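PDB 2RFQ: flavin-dependent monooxygenase, oxygenase subunit HsaA from Rhodococcus sp., which hydroxylates the phenolic ring of the cholesterol-derived secosteroid 3-HSA at the ortho position to give the catechol 3,4-DHSA, using reduced FMN and molecular oxygen. Local coordinates for residues 231-234 and 235-239; 86-89 and 90-94; 185-188 and 189-192. One frame throughout, in Å; residues are numbered along the deposited sequence. Where two conformers were deposited one is given.

Interaction 1 of 3, residues 231-234 and 235-239; sequences MPWG and TIHPT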
HETATM    1  N   MSE A 231      33.175   9.184  10.134  1.00  6.19           N
HETATM    2  CA  MSE A 231      31.762   8.873   9.870  1.00  6.25           C
HETATM    3  C   MSE A 231      31.268   7.777  10.818  1.00  5.68           C
HETATM    4  O   MSE A 231      32.018   6.869  11.126  1.00  6.28           O
HETATM    5  CB  MSE A 231      31.564   8.410   8.422  1.00  6.82           C
HETATM    6  CG  MSE A 231      31.840   9.501   7.411  1.00  7.21           C
HETATM    7 SE   MSE A 231      30.274  10.674   7.188  1.00 13.23          SE
HETATM    8  CE  MSE A 231      29.075   9.383   6.286  1.00 10.09           C
ATOM      9  N   PRO A 232      29.998   7.866  11.263  1.00  6.25           N
ATOM     10  CA  PRO A 232      29.455   6.858  12.169  1.00  6.83           C
ATOM     11  C   PRO A 232      29.232   5.512  11.490  1.00  6.78           C
ATOM     12  O   PRO A 232      28.694   5.470  10.384  1.00  5.78           O
ATOM     13  CB  PRO A 232      28.121   7.483  12.642  1.00  6.91           C
ATOM     14  CG  PRO A 232      27.708   8.379  11.545  1.00  6.55           C
ATOM     15  CD  PRO A 232      29.026   8.938  10.980  1.00  6.65           C
ATOM     16  N   TRP A 233      29.665   4.430  12.152  1.00  7.06           N
ATOM     17  CA  TRP A 233      29.419   3.072  11.654  1.00  7.13           C
ATOM     18  C   TRP A 233      27.937   2.824  11.381  1.00  6.88           C
ATOM     19  O   TRP A 233      27.601   2.113  10.418  1.00  6.58           O
ATOM     20  CB  TRP A 233      29.932   2.050  12.678  1.00  8.64           C
ATOM     21  CG  TRP A 233      29.851   0.590  12.252  1.00  9.31           C
ATOM     22  CD1 TRP A 233      29.141  -0.392  12.877  1.00 12.18           C
ATOM     23  CD2 TRP A 233      30.548  -0.055  11.162  1.00 10.05           C
ATOM     24  NE1 TRP A 233      29.331  -1.596  12.242  1.00 10.72           N
ATOM     25  CE2 TRP A 233      30.192  -1.425  11.194  1.00 10.84           C
ATOM     26  CE3 TRP A 233      31.426   0.386  10.169  1.00 11.90           C
ATOM     27  CZ2 TRP A 233      30.693  -2.359  10.279  1.00  9.88           C
ATOM     28  CZ3 TRP A 233      31.915  -0.547   9.229  1.00 10.72           C
ATOM     29  CH2 TRP A 233      31.548  -1.907   9.303  1.00 10.70           C
ATOM     30  N   GLY A 234      27.065   3.383  12.223  1.00  6.62           N
ATOM     31  CA  GLY A 234      25.619   3.178  12.080  1.00  6.51           C
ATOM     32  C   GLY A 234      25.050   3.720  10.774  1.00  5.57           C
ATOM     33  O   GLY A 234      23.956   3.325  10.355  1.00  5.77           O
ATOM     34  N   THR A 235      25.757   4.688  10.165  1.00  5.05           N
ATOM     35  CA  THR A 235      25.467   5.088   8.790  1.00  5.93           C
ATOM     36  C   THR A 235      26.281   4.314   7.730  1.00  5.99           C
ATOM     37  O   THR A 235      25.739   3.843   6.736  1.00  5.75           O
ATOM     38  CB  THR A 235      25.663   6.608   8.602  1.00  6.68           C
ATOM     39  OG1 THR A 235      24.702   7.295   9.411  1.00  7.47           O
ATOM     40  CG2 THR A 235      25.445   7.008   7.135  1.00  7.40           C
ATOM     41  N   ILE A 236      27.585   4.213   7.940  1.00  5.48           N
ATOM     42  CA  ILE A 236      28.477   3.622   6.932  1.00  5.28           C
ATOM     43  C   ILE A 236      28.129   2.182   6.575  1.00  5.31           C
ATOM     44  O   ILE A 236      28.068   1.820   5.375  1.00  6.16           O
ATOM     45  CB  ILE A 236      29.939   3.707   7.451  1.00  4.54           C
ATOM     46  CG1 ILE A 236      30.379   5.190   7.465  1.00  5.45           C
ATOM     47  CG2 ILE A 236      30.890   2.795   6.636  1.00  4.62           C
ATOM     48  CD1 ILE A 236      30.711   5.780   6.044  1.00  7.59           C
ATOM     49  N   HIS A 237      27.942   1.345   7.596  1.00  5.55           N
ATOM     50  CA  HIS A 237      27.741  -0.091   7.298  1.00  6.39           C
ATOM     51  C   HIS A 237      26.334  -0.329   6.743  1.00  6.17           C
ATOM     52  O   HIS A 237      26.192  -0.908   5.656  1.00  5.78           O
ATOM     53  CB  HIS A 237      28.094  -0.952   8.502  1.00  7.74           C
ATOM     54  CG  HIS A 237      27.777  -2.403   8.326  1.00 12.11           C
ATOM     55  ND1 HIS A 237      28.246  -3.146   7.263  1.00 17.75           N
ATOM     56  CD2 HIS A 237      27.022  -3.243   9.074  1.00 14.53           C
ATOM     57  CE1 HIS A 237      27.798  -4.387   7.367  1.00 15.83           C
ATOM     58  NE2 HIS A 237      27.050  -4.469   8.454  1.00 17.06           N
ATOM     59  N   PRO A 238      25.288   0.154   7.442  1.00  6.01           N
ATOM     60  CA  PRO A 238      23.968  -0.059   6.820  1.00  6.14           C
ATOM     61  C   PRO A 238      23.806   0.556   5.409  1.00  6.95           C
ATOM     62  O   PRO A 238      23.133  -0.030   4.552  1.00  6.95           O
ATOM     63  CB  PRO A 238      22.995   0.566   7.832  1.00  6.31           C
ATOM     64  CG  PRO A 238      23.715   0.381   9.156  1.00  6.35           C
ATOM     65  CD  PRO A 238      25.157   0.750   8.785  1.00  6.03           C
ATOM     66  N   THR A 239      24.419   1.708   5.154  1.00  6.08           N
ATOM     67  CA  THR A 239      24.343   2.288   3.792  1.00  5.83           C
ATOM     68  C   THR A 239      25.065   1.367   2.776  1.00  5.87           C
ATOM     69  O   THR A 239      24.621   1.228   1.627  1.00  6.94           O
ATOM     70  CB  THR A 239      24.904   3.721   3.769  1.00  6.44           C
ATOM     71  OG1 THR A 239      24.111   4.531   4.651  1.00  6.23           O
ATOM     72  CG2 THR A 239      24.844   4.336   2.337  1.00  6.04           C
TER

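Interaction 2 of 3, residues 86-89 and 90-94; sequences SSII and GVHNW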
ATOM      1  N   SER A  86      31.097  -6.119  -3.808  1.00  9.36           N
ATOM      2  CA  SER A  86      31.959  -4.950  -3.976  1.00  9.34           C
ATOM      3  C   SER A  86      31.743  -3.975  -2.822  1.00  9.28           C
ATOM      4  O   SER A  86      32.687  -3.450  -2.235  1.00  8.78           O
ATOM      5  CB  SER A  86      31.674  -4.255  -5.317  1.00  9.60           C
ATOM      6  OG  SER A  86      32.133  -5.075  -6.406  1.00 11.01           O
ATOM      7  N   SER A  87      30.487  -3.756  -2.483  1.00  8.64           N
ATOM      8  CA  SER A  87      30.173  -2.816  -1.415  1.00  8.93           C
ATOM      9  C   SER A  87      30.764  -3.250  -0.078  1.00  9.15           C
ATOM     10  O   SER A  87      31.442  -2.468   0.604  1.00  9.02           O
ATOM     11  CB  SER A  87      28.669  -2.707  -1.279  1.00  8.99           C
ATOM     12  OG  SER A  87      28.340  -1.621  -0.412  1.00  9.43           O
ATOM     13  N   ILE A  88      30.532  -4.516   0.287  1.00  8.83           N
ATOM     14  CA  ILE A  88      30.943  -4.995   1.612  1.00 10.42           C
ATOM     15  C   ILE A  88      32.474  -5.103   1.701  1.00  9.84           C
ATOM     16  O   ILE A  88      33.096  -4.592   2.662  1.00 10.07           O
ATOM     17  CB  ILE A  88      30.206  -6.293   1.980  1.00 11.44           C
ATOM     18  CG1 ILE A  88      28.708  -5.991   2.076  1.00 13.41           C
ATOM     19  CG2 ILE A  88      30.650  -6.778   3.343  1.00 13.88           C
ATOM     20  CD1 ILE A  88      27.753  -7.135   1.654  1.00 17.11           C
ATOM     21  N   ILE A  89      33.093  -5.724   0.707  1.00  9.40           N
ATOM     22  CA  ILE A  89      34.554  -5.829   0.722  0.50  8.97           C
ATOM     23  C   ILE A  89      35.195  -4.431   0.663  1.00  9.19           C
ATOM     24  O   ILE A  89      36.179  -4.170   1.344  1.00  9.12           O
ATOM     25  CB  ILE A  89      35.091  -6.776  -0.385  0.50  8.87           C
ATOM     26  CG1 ILE A  89      34.519  -8.194  -0.188  0.50  9.92           C
ATOM     27  CG2 ILE A  89      36.608  -6.814  -0.364  0.50  7.90           C
ATOM     28  CD1 ILE A  89      35.273  -9.293  -0.911  0.50  8.76           C
ATOM     29  N   GLY A  90      34.606  -3.531  -0.120  1.00  8.96           N
ATOM     30  CA  GLY A  90      35.135  -2.178  -0.222  1.00  8.87           C
ATOM     31  C   GLY A  90      35.078  -1.452   1.119  1.00  9.02           C
ATOM     32  O   GLY A  90      36.001  -0.722   1.478  1.00 10.27           O
ATOM     33  N   VAL A  91      33.988  -1.642   1.866  1.00  8.57           N
ATOM     34  CA  VAL A  91      33.840  -0.917   3.130  1.00  8.90           C
ATOM     35  C   VAL A  91      34.808  -1.439   4.196  1.00  8.12           C
ATOM     36  O   VAL A  91      35.142  -0.729   5.145  1.00  9.11           O
ATOM     37  CB  VAL A  91      32.378  -0.891   3.630  1.00  9.37           C
ATOM     38  CG1 VAL A  91      32.094  -2.068   4.575  1.00 10.86           C
ATOM     39  CG2 VAL A  91      32.106   0.445   4.344  1.00  9.52           C
ATOM     40  N   HIS A  92      35.278  -2.683   4.041  1.00  7.41           N
ATOM     41  CA  HIS A  92      36.238  -3.213   5.008  1.00  8.76           C
ATOM     42  C   HIS A  92      37.544  -2.440   4.984  1.00  8.62           C
ATOM     43  O   HIS A  92      38.267  -2.442   5.965  1.00  9.64           O
ATOM     44  CB  HIS A  92      36.485  -4.696   4.777  1.00  9.23           C
ATOM     45  CG  HIS A  92      35.244  -5.506   4.894  1.00  9.53           C
ATOM     46  ND1 HIS A  92      35.040  -6.659   4.166  1.00 10.86           N
ATOM     47  CD2 HIS A  92      34.105  -5.291   5.596  1.00 10.52           C
ATOM     48  CE1 HIS A  92      33.843  -7.142   4.449  1.00 11.18           C
ATOM     49  NE2 HIS A  92      33.257  -6.329   5.308  1.00 12.64           N
ATOM     50  N   ASN A  93      37.837  -1.776   3.869  1.00  8.73           N
ATOM     51  CA  ASN A  93      39.068  -0.963   3.772  1.00  8.31           C
ATOM     52  C   ASN A  93      38.942   0.332   4.564  1.00  9.58           C
ATOM     53  O   ASN A  93      39.937   0.879   5.042  1.00 10.74           O
ATOM     54  CB  ASN A  93      39.465  -0.736   2.306  1.00  8.59           C
ATOM     55  CG  ASN A  93      39.944  -2.031   1.636  1.00  8.99           C
ATOM     56  OD1 ASN A  93      40.133  -3.051   2.309  1.00  9.08           O
ATOM     57  ND2 ASN A  93      40.103  -2.007   0.315  1.00 10.50           N
ATOM     58  N   TRP A  94      37.704   0.778   4.717  1.00  9.09           N
ATOM     59  CA  TRP A  94      37.366   1.863   5.625  1.00  8.75           C
ATOM     60  C   TRP A  94      37.505   1.362   7.079  1.00  9.38           C
ATOM     61  O   TRP A  94      38.122   2.012   7.927  1.00  9.32           O
ATOM     62  CB  TRP A  94      35.923   2.348   5.344  1.00  9.25           C
ATOM     63  CG  TRP A  94      35.431   3.461   6.250  1.00  8.98           C
ATOM     64  CD1 TRP A  94      35.474   4.811   5.997  1.00  9.59           C
ATOM     65  CD2 TRP A  94      34.816   3.315   7.544  1.00  9.51           C
ATOM     66  NE1 TRP A  94      34.948   5.519   7.072  1.00  8.68           N
ATOM     67  CE2 TRP A  94      34.523   4.622   8.020  1.00  9.31           C
ATOM     68  CE3 TRP A  94      34.474   2.211   8.338  1.00  7.84           C
ATOM     69  CZ2 TRP A  94      33.917   4.853   9.247  1.00 10.34           C
ATOM     70  CZ3 TRP A  94      33.867   2.456   9.602  1.00  9.90           C
ATOM     71  CH2 TRP A  94      33.608   3.759  10.025  1.00  9.71           C
TER
HETATM   72  O   HOH W   1      38.828  -5.326   1.547  1.00  7.93           O

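Interaction 3 of 3, residues 185-188 and 189-192; sequences VGLR and GTGS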
ATOM      1  N   VAL A 185      18.073 -18.548  -2.543  1.00  8.19           N
ATOM      2  CA  VAL A 185      17.194 -18.213  -3.680  1.00  7.96           C
ATOM      3  C   VAL A 185      17.644 -16.949  -4.458  1.00  8.12           C
ATOM      4  O   VAL A 185      17.272 -16.736  -5.613  1.00  8.38           O
ATOM      5  CB  VAL A 185      15.728 -18.040  -3.185  1.00  8.70           C
ATOM      6  CG1 VAL A 185      15.611 -16.786  -2.288  1.00  9.03           C
ATOM      7  CG2 VAL A 185      14.698 -17.997  -4.358  1.00  8.38           C
ATOM      8  N   GLY A 186      18.438 -16.117  -3.809  1.00  8.00           N
ATOM      9  CA  GLY A 186      18.993 -14.907  -4.464  1.00  8.07           C
ATOM     10  C   GLY A 186      20.358 -14.550  -3.912  1.00  7.18           C
ATOM     11  O   GLY A 186      20.801 -15.089  -2.884  1.00  6.89           O
ATOM     12  N   LEU A 187      21.018 -13.597  -4.577  1.00  6.75           N
ATOM     13  CA  LEU A 187      22.430 -13.272  -4.278  1.00  6.45           C
ATOM     14  C   LEU A 187      23.288 -14.546  -4.298  1.00  7.32           C
ATOM     15  O   LEU A 187      24.284 -14.669  -3.578  1.00  7.97           O
ATOM     16  CB  LEU A 187      22.586 -12.519  -2.930  1.00  7.34           C
ATOM     17  CG  LEU A 187      22.093 -11.059  -2.967  1.00  7.66           C
ATOM     18  CD1 LEU A 187      22.221 -10.468  -1.525  1.00  7.94           C
ATOM     19  CD2 LEU A 187      22.901 -10.240  -4.008  1.00  9.65           C
ATOM     20  N   ARG A 188      22.918 -15.477  -5.172  1.00  8.21           N
ATOM     21  CA  ARG A 188      23.645 -16.756  -5.292  1.00  8.27           C
ATOM     22  C   ARG A 188      25.126 -16.521  -5.619  1.00  8.05           C
ATOM     23  O   ARG A 188      26.021 -17.189  -5.074  1.00  9.42           O
ATOM     24  CB  ARG A 188      23.002 -17.624  -6.372  1.00  9.57           C
ATOM     25  CG  ARG A 188      21.649 -18.103  -5.937  1.00  9.13           C
ATOM     26  CD  ARG A 188      20.920 -18.845  -7.067  1.00 14.26           C
ATOM     27  NE  ARG A 188      19.746 -19.523  -6.545  1.00 20.51           N
ATOM     28  CZ  ARG A 188      18.739 -19.975  -7.289  1.00 24.77           C
ATOM     29  NH1 ARG A 188      18.725 -19.777  -8.616  1.00 22.20           N
ATOM     30  NH2 ARG A 188      17.738 -20.626  -6.697  1.00 26.59           N
ATOM     31  N   GLY A 189      25.391 -15.538  -6.473  1.00  7.44           N
ATOM     32  CA  GLY A 189      26.767 -15.245  -6.894  1.00  7.94           C
ATOM     33  C   GLY A 189      27.688 -14.724  -5.802  1.00  8.71           C
ATOM     34  O   GLY A 189      28.902 -14.685  -5.996  1.00  9.41           O
ATOM     35  N   THR A 190      27.125 -14.303  -4.655  1.00  7.57           N
ATOM     36  CA  THR A 190      27.958 -13.660  -3.646  1.00  8.01           C
ATOM     37  C   THR A 190      28.909 -14.628  -2.935  1.00  8.61           C
ATOM     38  O   THR A 190      29.890 -14.181  -2.343  1.00 10.06           O
ATOM     39  CB  THR A 190      27.124 -12.865  -2.596  1.00  7.25           C
ATOM     40  OG1 THR A 190      26.281 -13.773  -1.871  1.00  8.16           O
ATOM     41  CG2 THR A 190      26.276 -11.797  -3.317  1.00  7.72           C
ATOM     42  N   GLY A 191      28.628 -15.939  -2.997  1.00  9.06           N
ATOM     43  CA  GLY A 191      29.501 -16.898  -2.319  1.00  9.37           C
ATOM     44  C   GLY A 191      29.657 -16.525  -0.857  1.00  9.57           C
ATOM     45  O   GLY A 191      30.774 -16.471  -0.323  1.00 10.10           O
ATOM     46  N   SER A 192      28.533 -16.272  -0.211  1.00  9.37           N
ATOM     47  CA  SER A 192      28.521 -15.832   1.184  1.00  8.78           C
ATOM     48  C   SER A 192      28.689 -17.008   2.151  1.00  8.98           C
ATOM     49  O   SER A 192      27.774 -17.352   2.908  1.00  9.71           O
ATOM     50  CB  SER A 192      27.254 -14.990   1.472  1.00  9.23           C
ATOM     51  OG  SER A 192      27.277 -13.836   0.633  1.00  9.54           O
TER

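Interaction 1 of 3, residues 231-234 and 235-239
Pro232 meets Thr235 and Ile236 at the start of helix 233-266, where Pro232 holds the N-cap position and its carbonyl O takes up two of the first amides of the helix. Ile236 N reaches Pro232 O at 3.0 Å in the carbonyl plane and almost straight, while Thr235 N comes from above that plane on a bent path (137°). Proline suits this position in that it has no N-H to leave without a partner ahead of the first turn, while its carbonyl O remains available to the helix. The following turn closes between His237 N and Trp233 O, 2.9 Å apart. Pro238 then has no amide hydrogen to offer, and its ring atom CG lies 3.2 Å from Gly234 O, so the helix kinks here. Ahead of the cap, CB of Met231, present as selenomethionine, packs 3.6 Å from Ile236 CG1. With CG anti to the backbone N (chi1 -175°), Trp233 lays its indole alongside His237, whose CB stands over the six-membered ring, 3.4 Å from its centroid, as a CH-pi contact. The imidazole is nearly parallel to the indole (6°) but slid off it, and Tyr120, an FMN-binding residue by similarity, meets both rings edge-to-face. A leucine here has no flat face to offer His237 CB, so the CH-pi contact would be lost and a gap would probably open between His237, Phe210 and His95. The threonine hydroxyls are both used. Thr235 OG1 bonds to Glu304 of helix 277-309, and Thr239 OG1 donates to Thr235 O at 2.7 Å, reaching it from the face opposite to that used by Thr239 N.

Interaction 2 of 3, residues 86-89 and 90-94
Ile88 and His92, one helical turn apart in helix 80-96, lie side by side and point the same way. The His92 ring has Ile88 O over the centre of one face, 3.0 Å above its plane, and Ile88 CG2 lies 3.3 Å from His92 NE2. A chi1 of -60° sets CG of His92 anti to its own carbonyl carbon, which folds the imidazole back over the preceding turn. The same Ile88 O receives the backbone His92 N at 3.2 Å, so one carbonyl both holds the helix and faces the ring. Around this pair the helical bonds run from Gly90 N to Ser86 O (2.9 Å) and from Val91 N to Ser87 O. Glycine suits its position, since a beta carbon there would crowd Ser86 O. Farther out, a water hydrogen-bonded to Ile89 O at 2.9 Å and to Asn93 OD1 at 2.7 Å spans the turn, and the other end of that amide is held by Asn93 ND2 bonding to Phe50 O. Ser87 OG bonds to Thr240 O of helix 233-266, against which Ile88 and Val91 also pack. His92 ND1 bonds to Ile116 O at the start of strand 116-119, which bears the probable FMN-binding Ser118. Because a carbonyl oxygen can only accept, ND1 must be the donor, and this bond fixes the rotation of a ring already lodged against Ile88.

Interaction 3 of 3, residues 185-188 and 189-192
Thr190 turns its OG1 between its backbone N and carbonyl carbon (chi1 63°), and this brings the hydroxyl round to Leu187 O, the oxygen that its own amide also reaches. The hydroxyl donates in the carbonyl plane, with Thr190 OG1 2.8 Å from Leu187 O. The amide closes a type I beta turn: Thr190 N lies 3.1 Å from Leu187 O, above the carbonyl plane rather than in it. Trp182 NE1 bonds to Leu187 O as well, so this buried oxygen is gripped by three donors. Threonine suits the place because its other branch is apolar: Thr190 CG2 lies 3.8 Å from Leu187 CB and at a similar distance from CD2. Gly191 follows with a positive phi (54°), a shape that favours glycine. The extended Arg188 bonds through NE to Val184 O and sends NH2 into a weak bond with Asn351 OD1 of a neighbouring subunit. The turn lies in the loop that joins strands 177-179 and 193-198. Thr190 packs against Ser81, Val85 and the probable FMN-binding Trp84 of helix 80-96; Leu187 touches Trp84 too, and Ala364 of helix 354-365.

Overall arrangement
All three contacts are largely buried, and each is local to one stretch of chain. Interactions 1 and 2 belong to two helices that pack together, 233-266 and 80-96: Trp94 CZ3 comes within 3.3 Å of Trp233 CE3, and Val91 meets Ile236. Interaction 3 stands apart, its centre about 17 Å from that of interaction 2 and about 23 Å from that of interaction 1, yet its loop also leans on helix 80-96. Aromatic packing marks interaction 1, a carbonyl against an imidazole interaction 2, and a hydroxyl-supported turn interaction 3, which alone touches another subunit. Each borders residues that probably bind FMN.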